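PDB 3ZRG: PEXRD2 family secreted RXLR effector peptide, putative from Phytophthora infestans, which acts as a secreted RxLR effector that enhances the pathogen's colonization of Nicotiana benthamiana leaves and induces a weak cell death response there. Local coordinates for residues M17-Y22 with R56-V61. Sequence-based numbering, arbitrary orientation.
Sequences MTVDDY and RYLNYV
The hydroxyl of Y57 donates to the carbonyl oxygen of M17, OH to O 2.6 Å, and ties helix 49-63 to the loop entering helix 19-25. The C=O...donor angle is 140° and the donor lies slightly off the carbonyl plane; M17 O in turn lies in the plane of the Y57 ring, at its edge, with T18 O along the same rim. Y57 CG stands anti to the backbone N (chi1 -170°), which carries the phenol across to that loop. A capping box follows directly: T18 OG1 accepts from D21 N at 2.9 Å, while T18 N reaches D21 OD2 from above the carboxylate plane. Y22 CD2 meets Y57 CB at 3.7 Å, and the two rings form an oblique pair with planes at 77°. Separately, V19 turns CG2 onto L58 CA at 3.6 Å. V61 CG2 rests over one face of the Y57 ring, near its rim. Within this WYL-family effector domain, this is a buried contact that joins the loop before helix 19-25, and that helix's first turn, to helix 49-63: M12 of helix 6-14 touches M17 and Y22, L54 extends the seam along helix 49-63 to V19 and Y22, and the second subunit packs its A23 on L58 and its D20 on V61.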
loop_
_atom_site.group_PDB
_atom_site.type_symbol
_atom_site.label_atom_id
_atom_site.label_comp_id
_atom_site.label_asym_id
_atom_site.label_seq_id
_atom_site.Cartn_x
_atom_site.Cartn_y
_atom_site.Cartn_z
ATOM N N MET A 17 9.123 4.974 -10.103
ATOM C CA MET A 17 7.724 4.756 -9.806
ATOM C C MET A 17 7.504 4.529 -8.300
ATOM O O MET A 17 7.990 3.537 -7.697
ATOM C CB MET A 17 7.192 3.574 -10.619
ATOM C CG MET A 17 5.688 3.552 -10.742
ATOM S SD MET A 17 5.119 2.114 -11.671
ATOM C CE MET A 17 5.931 2.308 -13.272
ATOM N N THR A 18 6.791 5.461 -7.663
ATOM C CA THR A 18 6.382 5.243 -6.294
ATOM C C THR A 18 5.224 4.188 -6.192
ATOM O O THR A 18 4.604 3.824 -7.201
ATOM C CB THR A 18 5.909 6.539 -5.618
ATOM O OG1 THR A 18 4.768 7.006 -6.322
ATOM C CG2 THR A 18 7.041 7.625 -5.583
ATOM N N VAL A 19 4.977 3.720 -4.972
ATOM C CA VAL A 19 3.872 2.779 -4.705
ATOM C C VAL A 19 2.539 3.413 -5.157
ATOM O O VAL A 19 1.737 2.810 -5.900
ATOM C CB VAL A 19 3.855 2.331 -3.250
ATOM C CG1 VAL A 19 2.608 1.515 -2.980
ATOM C CG2 VAL A 19 5.106 1.517 -2.908
ATOM N N ASP A 20 2.340 4.659 -4.754
ATOM C CA ASP A 20 1.180 5.451 -5.200
ATOM C C ASP A 20 1.121 5.663 -6.713
ATOM O O ASP A 20 0.041 5.541 -7.309
ATOM C CB ASP A 20 1.027 6.733 -4.367
ATOM C CG ASP A 20 2.341 7.440 -4.127
ATOM O OD1 ASP A 20 3.192 6.930 -3.368
ATOM O OD2 ASP A 20 2.496 8.520 -4.725
ATOM N N ASP A 21 2.256 5.881 -7.377
ATOM C CA ASP A 21 2.294 5.951 -8.829
ATOM C C ASP A 21 1.786 4.618 -9.444
ATOM O O ASP A 21 1.008 4.609 -10.412
ATOM C CB ASP A 21 3.713 6.199 -9.355
ATOM C CG ASP A 21 4.234 7.621 -9.151
ATOM O OD1 ASP A 21 3.458 8.605 -8.934
ATOM O OD2 ASP A 21 5.490 7.743 -9.266
ATOM N N TYR A 22 2.255 3.502 -8.906
ATOM C CA TYR A 22 1.870 2.197 -9.458
ATOM C C TYR A 22 0.365 1.948 -9.197
ATOM O O TYR A 22 -0.344 1.482 -10.083
ATOM C CB TYR A 22 2.718 1.086 -8.843
ATOM C CG TYR A 22 2.463 -0.282 -9.439
ATOM C CD1 TYR A 22 2.276 -0.453 -10.797
ATOM C CD2 TYR A 22 2.489 -1.410 -8.628
ATOM C CE1 TYR A 22 2.090 -1.711 -11.337
ATOM C CE2 TYR A 22 2.273 -2.668 -9.154
ATOM C CZ TYR A 22 2.100 -2.813 -10.495
ATOM O OH TYR A 22 1.884 -4.047 -11.045
ATOM N N ARG A 56 2.875 -6.377 -3.580
ATOM C CA ARG A 56 4.158 -6.927 -3.987
ATOM C C ARG A 56 5.214 -5.832 -4.222
ATOM O O ARG A 56 6.350 -5.898 -3.740
ATOM C CB ARG A 56 3.951 -7.718 -5.286
ATOM C CG ARG A 56 5.132 -8.546 -5.658
ATOM C CD ARG A 56 5.596 -9.328 -4.448
ATOM N NE ARG A 56 6.963 -9.773 -4.615
ATOM C CZ ARG A 56 8.012 -9.231 -4.003
ATOM N NH1 ARG A 56 7.855 -8.219 -3.128
ATOM N NH2 ARG A 56 9.213 -9.737 -4.260
ATOM N N TYR A 57 4.814 -4.856 -5.024
ATOM C CA TYR A 57 5.684 -3.680 -5.326
ATOM C C TYR A 57 6.037 -2.889 -4.059
ATOM O O TYR A 57 7.172 -2.512 -3.871
ATOM C CB TYR A 57 5.074 -2.819 -6.425
ATOM C CG TYR A 57 6.072 -1.763 -6.919
ATOM C CD1 TYR A 57 7.352 -2.117 -7.349
ATOM C CD2 TYR A 57 5.755 -0.426 -6.888
ATOM C CE1 TYR A 57 8.231 -1.187 -7.798
ATOM C CE2 TYR A 57 6.637 0.528 -7.297
ATOM C CZ TYR A 57 7.888 0.158 -7.766
ATOM O OH TYR A 57 8.833 1.087 -8.204
ATOM N N LEU A 58 5.078 -2.686 -3.167
ATOM C CA LEU A 58 5.296 -1.953 -1.922
ATOM C C LEU A 58 6.389 -2.625 -1.107
ATOM O O LEU A 58 7.326 -1.960 -0.644
ATOM C CB LEU A 58 3.976 -1.874 -1.147
ATOM C CG LEU A 58 3.967 -1.065 0.150
ATOM C CD1 LEU A 58 2.515 -0.717 0.528
ATOM C CD2 LEU A 58 4.625 -1.861 1.237
ATOM N N ASN A 59 6.302 -3.959 -0.929
ATOM C CA ASN A 59 7.339 -4.645 -0.154
ATOM C C ASN A 59 8.695 -4.576 -0.853
ATOM O O ASN A 59 9.718 -4.461 -0.201
ATOM C CB ASN A 59 6.969 -6.103 0.136
ATOM C CG ASN A 59 5.958 -6.248 1.282
ATOM O OD1 ASN A 59 5.546 -5.268 1.915
ATOM N ND2 ASN A 59 5.556 -7.466 1.541
ATOM N N TYR A 60 8.689 -4.631 -2.186
ATOM C CA TYR A 60 9.924 -4.518 -2.997
ATOM C C TYR A 60 10.602 -3.173 -2.786
ATOM O O TYR A 60 11.796 -3.088 -2.513
ATOM C CB TYR A 60 9.586 -4.749 -4.485
ATOM C CG TYR A 60 10.812 -4.750 -5.352
ATOM C CD1 TYR A 60 11.528 -5.913 -5.561
ATOM C CD2 TYR A 60 11.270 -3.571 -5.951
ATOM C CE1 TYR A 60 12.686 -5.917 -6.351
ATOM C CE2 TYR A 60 12.405 -3.562 -6.722
ATOM C CZ TYR A 60 13.116 -4.739 -6.920
ATOM O OH TYR A 60 14.252 -4.749 -7.708
ATOM N N VAL A 61 9.827 -2.099 -2.877
ATOM C CA VAL A 61 10.392 -0.785 -2.660
ATOM C C VAL A 61 10.937 -0.639 -1.231
ATOM O O VAL A 61 12.039 -0.117 -1.045
ATOM C CB VAL A 61 9.365 0.305 -2.978
ATOM C CG1 VAL A 61 9.952 1.681 -2.647
ATOM C CG2 VAL A 61 8.955 0.221 -4.459
#